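Local coordinates for protein galactose mutarotase related enzyme (Lactobacillus acidophilus, PDB 3DCD) that is of uncertain function but probably binds a carbohydrate and may act as a sugar isomerase, at residues Leu95-Glu99 / Glu100-Val104; Tyr291-Thr294 / Thr295-Lys299; Ser178-Trp181 / Asn182-Ser185. All blocks are in the same frame, centred on the assembly; numbering follows the deposited sequence.

Interaction 1: residues Leu95-Glu99 / Glu100-Val104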
loop_
_atom_site.group_PDB
_atom_site.type_symbol
_atom_site.label_atom_id
_atom_site.label_comp_id
_atom_site.label_asym_id
_atom_site.label_seq_id
_atom_site.Cartn_x
_atom_site.Cartn_y
_atom_site.Cartn_z
ATOM N N LEU A 95 9.209 -9.983 -10.611
ATOM C CA LEU A 95 8.190 -10.939 -11.030
ATOM C C LEU A 95 7.873 -10.726 -12.512
ATOM O O LEU A 95 7.601 -9.599 -12.942
ATOM C CB LEU A 95 6.918 -10.785 -10.188
ATOM C CG LEU A 95 5.689 -11.630 -10.592
ATOM C CD1 LEU A 95 5.936 -13.136 -10.336
ATOM C CD2 LEU A 95 4.415 -11.141 -9.891
ATOM N N LYS A 96 7.923 -11.818 -13.276
ATOM C CA LYS A 96 7.513 -11.804 -14.667
ATOM C C LYS A 96 6.200 -12.560 -14.803
ATOM O O LYS A 96 5.833 -13.365 -13.937
ATOM C CB LYS A 96 8.569 -12.466 -15.553
ATOM C CG LYS A 96 9.905 -11.727 -15.603
ATOM C CD LYS A 96 10.946 -12.499 -16.388
ATOM C CE LYS A 96 12.257 -11.739 -16.357
ATOM N NZ LYS A 96 13.339 -12.424 -17.102
ATOM N N ASP A 97 5.497 -12.299 -15.899
ATOM C CA ASP A 97 4.325 -13.080 -16.258
ATOM C C ASP A 97 4.700 -14.544 -16.421
ATOM O O ASP A 97 5.824 -14.881 -16.802
ATOM C CB ASP A 97 3.677 -12.545 -17.541
ATOM C CG ASP A 97 4.598 -12.661 -18.760
ATOM O OD1 ASP A 97 4.419 -13.607 -19.545
ATOM O OD2 ASP A 97 5.492 -11.806 -18.936
ATOM N N ASN A 98 3.767 -15.421 -16.091
ATOM C CA ASN A 98 3.959 -16.851 -16.309
ATOM C C ASN A 98 2.651 -17.427 -16.823
ATOM O O ASN A 98 1.676 -16.681 -17.004
ATOM C CB ASN A 98 4.419 -17.554 -15.015
ATOM C CG ASN A 98 3.535 -17.217 -13.818
ATOM O OD1 ASN A 98 2.325 -17.381 -13.869
ATOM N ND2 ASN A 98 4.141 -16.723 -12.741
ATOM N N GLU A 99 2.622 -18.744 -17.038
ATOM C CA GLU A 99 1.425 -19.418 -17.540
ATOM C C GLU A 99 0.185 -19.103 -16.700
ATOM O O GLU A 99 -0.890 -18.844 -17.256
ATOM C CB GLU A 99 1.648 -20.934 -17.643
ATOM C CG GLU A 99 0.635 -21.629 -18.533
ATOM C CD GLU A 99 1.004 -23.064 -18.891
ATOM O OE1 GLU A 99 1.969 -23.631 -18.330
ATOM O OE2 GLU A 99 0.314 -23.630 -19.754
ATOM N N GLU A 100 0.358 -19.076 -15.378
ATOM C CA GLU A 100 -0.736 -18.808 -14.440
ATOM C C GLU A 100 -1.217 -17.355 -14.446
ATOM O O GLU A 100 -2.427 -17.100 -14.472
ATOM C CB GLU A 100 -0.348 -19.212 -13.016
ATOM C CG GLU A 100 -0.316 -20.709 -12.789
ATOM C CD GLU A 100 -1.606 -21.373 -13.241
ATOM O OE1 GLU A 100 -2.675 -21.034 -12.689
ATOM O OE2 GLU A 100 -1.552 -22.217 -14.159
ATOM N N THR A 101 -0.296 -16.393 -14.398
ATOM C CA THR A 101 -0.733 -14.991 -14.417
ATOM C C THR A 101 -1.436 -14.655 -15.723
ATOM O O THR A 101 -2.414 -13.885 -15.731
ATOM C CB THR A 101 0.411 -13.986 -14.188
ATOM O OG1 THR A 101 1.295 -14.005 -15.311
ATOM C CG2 THR A 101 1.169 -14.287 -12.893
ATOM N N ARG A 102 -0.956 -15.236 -16.823
ATOM C CA ARG A 102 -1.519 -14.957 -18.144
ATOM C C ARG A 102 -2.971 -15.429 -18.285
ATOM O O ARG A 102 -3.732 -14.876 -19.088
ATOM C CB ARG A 102 -0.619 -15.499 -19.259
ATOM C CG ARG A 102 0.636 -14.627 -19.475
ATOM C CD ARG A 102 1.396 -14.987 -20.758
ATOM N NE ARG A 102 1.784 -16.394 -20.809
ATOM C CZ ARG A 102 2.909 -16.888 -20.294
ATOM N NH1 ARG A 102 3.777 -16.094 -19.689
ATOM N NH2 ARG A 102 3.170 -18.183 -20.382
ATOM N N LYS A 103 -3.360 -16.409 -17.463
ATOM C CA LYS A 103 -4.734 -16.929 -17.431
ATOM C C LYS A 103 -5.758 -15.921 -16.897
ATOM O O LYS A 103 -6.936 -15.953 -17.284
ATOM C CB LYS A 103 -4.792 -18.182 -16.555
ATOM C CG LYS A 103 -4.177 -19.438 -17.173
ATOM C CD LYS A 103 -4.284 -20.568 -16.163
ATOM C CE LYS A 103 -3.785 -21.880 -16.708
ATOM N NZ LYS A 103 -3.745 -22.873 -15.603
ATOM N N VAL A 104 -5.308 -15.050 -15.999
ATOM C CA VAL A 104 -6.178 -14.087 -15.324
ATOM C C VAL A 104 -5.855 -12.654 -15.744
ATOM O O VAL A 104 -6.538 -11.712 -15.344
ATOM C CB VAL A 104 -6.085 -14.211 -13.756
ATOM C CG1 VAL A 104 -6.449 -15.615 -13.299
ATOM C CG2 VAL A 104 -4.691 -13.842 -13.248
#

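Interaction 2: residues Tyr291-Thr294 / Thr295-Lys299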
loop_
_atom_site.group_PDB
_atom_site.type_symbol
_atom_site.label_atom_id
_atom_site.label_comp_id
_atom_site.label_asym_id
_atom_site.label_seq_id
_atom_site.Cartn_x
_atom_site.Cartn_y
_atom_site.Cartn_z
ATOM N N TYR A 291 10.403 6.070 10.177
ATOM C CA TYR A 291 9.944 5.505 11.436
ATOM C C TYR A 291 10.637 6.134 12.635
ATOM O O TYR A 291 11.859 6.303 12.629
ATOM C CB TYR A 291 10.223 4.006 11.461
ATOM C CG TYR A 291 9.814 3.285 10.192
ATOM C CD1 TYR A 291 8.543 2.733 10.062
ATOM C CD2 TYR A 291 10.696 3.171 9.126
ATOM C CE1 TYR A 291 8.150 2.067 8.878
ATOM C CE2 TYR A 291 10.321 2.512 7.946
ATOM C CZ TYR A 291 9.052 1.964 7.836
ATOM O OH TYR A 291 8.704 1.308 6.681
ATOM N N HIS A 292 9.854 6.445 13.660
ATOM C CA HIS A 292 10.395 6.907 14.937
ATOM C C HIS A 292 9.699 6.179 16.081
ATOM O O HIS A 292 8.458 6.087 16.110
ATOM C CB HIS A 292 10.272 8.418 15.111
ATOM C CG HIS A 292 11.166 8.959 16.186
ATOM N ND1 HIS A 292 10.947 8.721 17.530
ATOM C CD2 HIS A 292 12.301 9.691 16.111
ATOM C CE1 HIS A 292 11.908 9.296 18.235
ATOM N NE2 HIS A 292 12.734 9.902 17.395
ATOM N N SER A 293 10.520 5.647 16.994
ATOM C CA SER A 293 10.060 4.912 18.159
ATOM C C SER A 293 9.312 5.779 19.169
ATOM O O SER A 293 9.360 6.998 19.122
ATOM C CB SER A 293 11.258 4.258 18.852
ATOM O OG SER A 293 11.899 3.335 17.971
ATOM N N THR A 294 8.671 5.138 20.136
ATOM C CA THR A 294 8.032 5.868 21.221
ATOM C C THR A 294 9.064 6.671 22.027
ATOM O O THR A 294 8.715 7.639 22.696
ATOM C CB THR A 294 7.313 4.911 22.169
ATOM O OG1 THR A 294 8.280 4.037 22.768
ATOM C CG2 THR A 294 6.275 4.089 21.401
ATOM N N THR A 295 10.325 6.232 21.991
ATOM C CA THR A 295 11.431 6.902 22.696
ATOM C C THR A 295 12.501 7.363 21.696
ATOM O O THR A 295 12.351 7.112 20.494
ATOM C CB THR A 295 12.042 6.000 23.775
ATOM O OG1 THR A 295 12.507 4.785 23.169
ATOM C CG2 THR A 295 10.988 5.682 24.861
ATOM N N ASP A 296 13.541 8.051 22.181
ATOM C CA ASP A 296 14.573 8.655 21.305
ATOM C C ASP A 296 15.313 7.619 20.478
ATOM O O ASP A 296 15.610 6.540 20.971
ATOM C CB ASP A 296 15.607 9.418 22.130
ATOM C CG ASP A 296 15.115 10.786 22.572
ATOM O OD1 ASP A 296 13.991 11.183 22.182
ATOM O OD2 ASP A 296 15.869 11.447 23.312
ATOM N N GLU A 297 15.633 7.969 19.234
ATOM C CA GLU A 297 16.400 7.081 18.366
ATOM C C GLU A 297 17.880 7.342 18.577
ATOM O O GLU A 297 18.548 7.967 17.756
ATOM C CB GLU A 297 16.000 7.250 16.899
ATOM C CG GLU A 297 14.532 6.849 16.574
ATOM C CD GLU A 297 14.291 5.339 16.612
ATOM O OE1 GLU A 297 15.253 4.554 16.827
ATOM O OE2 GLU A 297 13.119 4.923 16.462
ATOM N N VAL A 298 18.379 6.876 19.718
ATOM C CA VAL A 298 19.762 7.093 20.138
ATOM C C VAL A 298 20.220 5.799 20.799
ATOM O O VAL A 298 19.376 4.988 21.195
ATOM C CB VAL A 298 19.879 8.261 21.157
ATOM C CG1 VAL A 298 19.402 9.584 20.533
ATOM C CG2 VAL A 298 19.097 7.962 22.434
ATOM N N LYS A 299 21.537 5.617 20.934
ATOM C CA LYS A 299 22.100 4.493 21.689
ATOM C C LYS A 299 21.721 4.675 23.154
ATOM O O LYS A 299 21.846 5.765 23.700
ATOM C CB LYS A 299 23.627 4.445 21.568
ATOM C CG LYS A 299 24.189 4.455 20.128
ATOM C CD LYS A 299 25.746 4.485 20.170
ATOM C CE LYS A 299 26.279 5.826 20.713
ATOM N NZ LYS A 299 27.667 5.718 21.276
#

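Interaction 3: residues Ser178-Trp181 / Asn182-Ser185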
loop_
_atom_site.group_PDB
_atom_site.type_symbol
_atom_site.label_atom_id
_atom_site.label_comp_id
_atom_site.label_asym_id
_atom_site.label_seq_id
_atom_site.Cartn_x
_atom_site.Cartn_y
_atom_site.Cartn_z
ATOM N N SER A 178 -17.119 -1.451 -3.851
ATOM C CA SER A 178 -17.040 -0.591 -5.028
ATOM C C SER A 178 -17.075 0.866 -4.605
ATOM O O SER A 178 -17.562 1.188 -3.508
ATOM C CB SER A 178 -18.188 -0.866 -5.982
ATOM O OG SER A 178 -18.014 -2.150 -6.580
ATOM N N LEU A 179 -16.560 1.746 -5.463
ATOM C CA LEU A 179 -16.631 3.203 -5.189
ATOM C C LEU A 179 -18.070 3.737 -5.287
ATOM O O LEU A 179 -18.716 3.665 -6.347
ATOM C CB LEU A 179 -15.681 4.010 -6.096
ATOM C CG LEU A 179 -14.221 3.552 -6.299
ATOM C CD1 LEU A 179 -13.457 4.563 -7.161
ATOM C CD2 LEU A 179 -13.495 3.356 -4.966
ATOM N N ASP A 180 -18.558 4.271 -4.173
ATOM C CA ASP A 180 -19.857 4.908 -4.081
ATOM C C ASP A 180 -19.696 6.328 -4.664
ATOM O O ASP A 180 -19.728 7.351 -3.955
ATOM C CB ASP A 180 -20.314 4.900 -2.612
ATOM C CG ASP A 180 -21.704 5.435 -2.412
ATOM O OD1 ASP A 180 -22.495 5.501 -3.377
ATOM O OD2 ASP A 180 -22.007 5.797 -1.262
ATOM N N TRP A 181 -19.512 6.368 -5.979
ATOM C CA TRP A 181 -19.017 7.551 -6.660
ATOM C C TRP A 181 -19.811 8.816 -6.347
ATOM O O TRP A 181 -19.225 9.869 -6.080
ATOM C CB TRP A 181 -18.937 7.329 -8.177
ATOM C CG TRP A 181 -18.171 8.445 -8.816
ATOM C CD1 TRP A 181 -18.690 9.543 -9.436
ATOM C CD2 TRP A 181 -16.746 8.606 -8.825
ATOM N NE1 TRP A 181 -17.671 10.384 -9.837
ATOM C CE2 TRP A 181 -16.467 9.818 -9.490
ATOM C CE3 TRP A 181 -15.675 7.830 -8.351
ATOM C CZ2 TRP A 181 -15.163 10.274 -9.696
ATOM C CZ3 TRP A 181 -14.383 8.284 -8.555
ATOM C CH2 TRP A 181 -14.138 9.501 -9.218
ATOM N N ASN A 182 -21.132 8.714 -6.356
ATOM C CA ASN A 182 -21.950 9.926 -6.213
ATOM C C ASN A 182 -21.958 10.530 -4.823
ATOM O O ASN A 182 -22.495 11.625 -4.615
ATOM C CB ASN A 182 -23.373 9.703 -6.725
ATOM C CG ASN A 182 -23.454 9.730 -8.254
ATOM O OD1 ASN A 182 -24.348 9.104 -8.849
ATOM N ND2 ASN A 182 -22.536 10.461 -8.896
ATOM N N ASN A 183 -21.357 9.813 -3.878
ATOM C CA ASN A 183 -21.191 10.307 -2.523
ATOM C C ASN A 183 -19.788 10.814 -2.186
ATOM O O ASN A 183 -19.455 10.988 -1.017
ATOM C CB ASN A 183 -21.696 9.265 -1.518
ATOM C CG ASN A 183 -23.205 9.223 -1.463
ATOM O OD1 ASN A 183 -23.857 10.255 -1.627
ATOM N ND2 ASN A 183 -23.772 8.039 -1.250
ATOM N N ARG A 184 -18.974 11.066 -3.204
ATOM C CA ARG A 184 -17.702 11.760 -2.982
ATOM C C ARG A 184 -18.011 13.088 -2.310
ATOM O O ARG A 184 -19.016 13.744 -2.647
ATOM C CB ARG A 184 -17.001 12.026 -4.302
ATOM C CG ARG A 184 -16.207 10.842 -4.830
ATOM C CD ARG A 184 -15.826 11.056 -6.287
ATOM N NE ARG A 184 -14.834 12.119 -6.484
ATOM C CZ ARG A 184 -15.065 13.279 -7.112
ATOM N NH1 ARG A 184 -16.271 13.560 -7.611
ATOM N NH2 ARG A 184 -14.082 14.162 -7.242
ATOM N N SER A 185 -17.186 13.476 -1.341
ATOM C CA SER A 185 -17.419 14.722 -0.606
ATOM C C SER A 185 -16.094 15.240 -0.086
ATOM O O SER A 185 -15.178 14.445 0.131
ATOM C CB SER A 185 -18.390 14.492 0.554
ATOM O OG SER A 185 -17.806 13.668 1.556
HETATM O O HOH W 1 -22.714 6.426 -6.520
HETATM O O HOH W 2 -18.972 12.407 -7.373
#

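Interaction 1: residues Leu95-Glu99 / Glu100-Val104
D97, just past the end of strand 90-96, reaches forward to R102 in the short helix 99-104. NH1 of R102 donates to OD1 of D97 at 2.6 Å, on the anti side of the carboxylate, in a salt bridge whose two flat groups stand 75° apart. The bend of the arginine chain at chi3 (-56°) brings its guanidinium back over the backbone, so that O of N98 lies over one face. D97 also pairs with K108 and with the backbone N of F109, which ties this corner to the start of strand 109-118. N98 is the N-cap. Its OD1 accepts from N of T101 (2.9 Å), and its own N donates to OG1 of T101 (3.0 Å): a capping box. From the same residue, O of N98 accepts the N-H of R102 at 3.0 Å. E99 adds a weak backbone bond, from N of K103 to its O (3.5 Å), while K103 NZ turns to OE2 of E100 at 2.7 Å. The box thus supplies partners for polar groups at the first turn, and the carboxylate of D97, gripped by arginine, lysine and a backbone N-H, probably stays ionised.

Interaction 2: residues Tyr291-Thr294 / Thr295-Lys299
The contact of H292 and S293 with E297 is a local turn that folds the C-terminal tail back on the end of strand 282-292, a member of the large antiparallel sheet. The tail rounds T294 and T295, and E297 sits at the centre of an inverse gamma turn, closed by a weak bond from N of V298 to O of D296. The carboxylate of E297 is drawn in by S293: OE2 receives the backbone N-H of S293 at 2.7 Å, on its anti side, and the hydroxyl OG of S293 at 2.5 Å, from above the carboxylate plane. Two donors of one residue thus hold a single oxygen, and OE1 goes to S26 of strand 20-26. With chi2 near -72°, the glutamate chain is bent, which turns the acid toward S293 while its CG remains over the imidazole of H292. Were E297 shortened to an alanine, the N-H and hydroxyl of S293 would probably lose their shared acceptor and one face of the H292 ring its cover. T294 OG1 also hydrogen-bonds E31, and D296 forms a salt bridge with K224, so residues of neighbouring loops meet the turn. The imidazole is itself held by a bond from ND1 to O of S293 (2.8 Å), in the carbonyl plane on a lone pair and close to the ring plane. CE1 of H292 also lies 3.2 Å from O of T295. Over one face of the same ring, CG of E297 makes a CH-pi contact, 3.7 Å from the ring centroid and 15° off the ring normal.

Interaction 3: residues Ser178-Trp181 / Asn182-Ser185
A single 3-10 turn, in which D180 and W181 bond to N183 and R184, carries the chain from strand 178-179 to strand 185-187, the outer strands of a small three-stranded antiparallel sheet. Two successive backbone bonds build it: N of N183 to O of D180 at 3.0 Å, then N of R184 to O of W181 at 3.1 Å. D180 is also the centre of an inverse gamma turn, through a weak bond from W181 N to L179 O. The carboxylate of D180 repeats the backbone link at side-chain level, since OD2 accepts from ND2 of N183 (2.9 Å, N-H...O 167°) on its syn side, the donor amide turned nearly square to the acid. Water 1 links the other oxygen, OD1, to the backbone N of N182.

On the far limb, R184 runs alongside W181 in the same direction. CD of R184 sits squarely above the six-membered ring, 3.4 Å from its centroid, in a CH-pi contact. The bend at chi3 (69°) helps to lay the guanidinium flat on the indole, with the planes 14° apart and the centres separated by 4.7 Å. Water 2 lies at the edge of that guanidinium, in its plane; it accepts from NH1 of R184 and donates to O of W181, the latter bond being 2.9 Å long. A salt bridge from NE to E208 of strand 205-208 provides a second restraint on the arginine, and W181 further meets R261 in a cation-pi contact and Y272 edge-to-face. The arrangement is that of a short 3-10 connection between strands, reinforced by an aspartate-asparagine side-chain bond and an offset arginine-tryptophan stack.

All three interactions are local: a helix cap, a turn in the C-terminal tail and a 3-10 turn, far apart and not touching. Interactions 1 and 2 lie on opposite sides of the chain's centre, their own centres about 43 Å apart, yet both sit at strand ends of the same nine-stranded antiparallel sheet: one follows strand 90-96, the other strand 282-292. Interaction 3 belongs to a separate three-stranded sheet; its centre is about 32 Å from that of interaction 1 and about 40 Å from that of interaction 2, with nearest atoms about 17 and 25 Å away. In chain order they run 95-104, 178-185 and 291-299. None contains a bound sugar, and nothing in their geometry assigns them to the probable carbohydrate site.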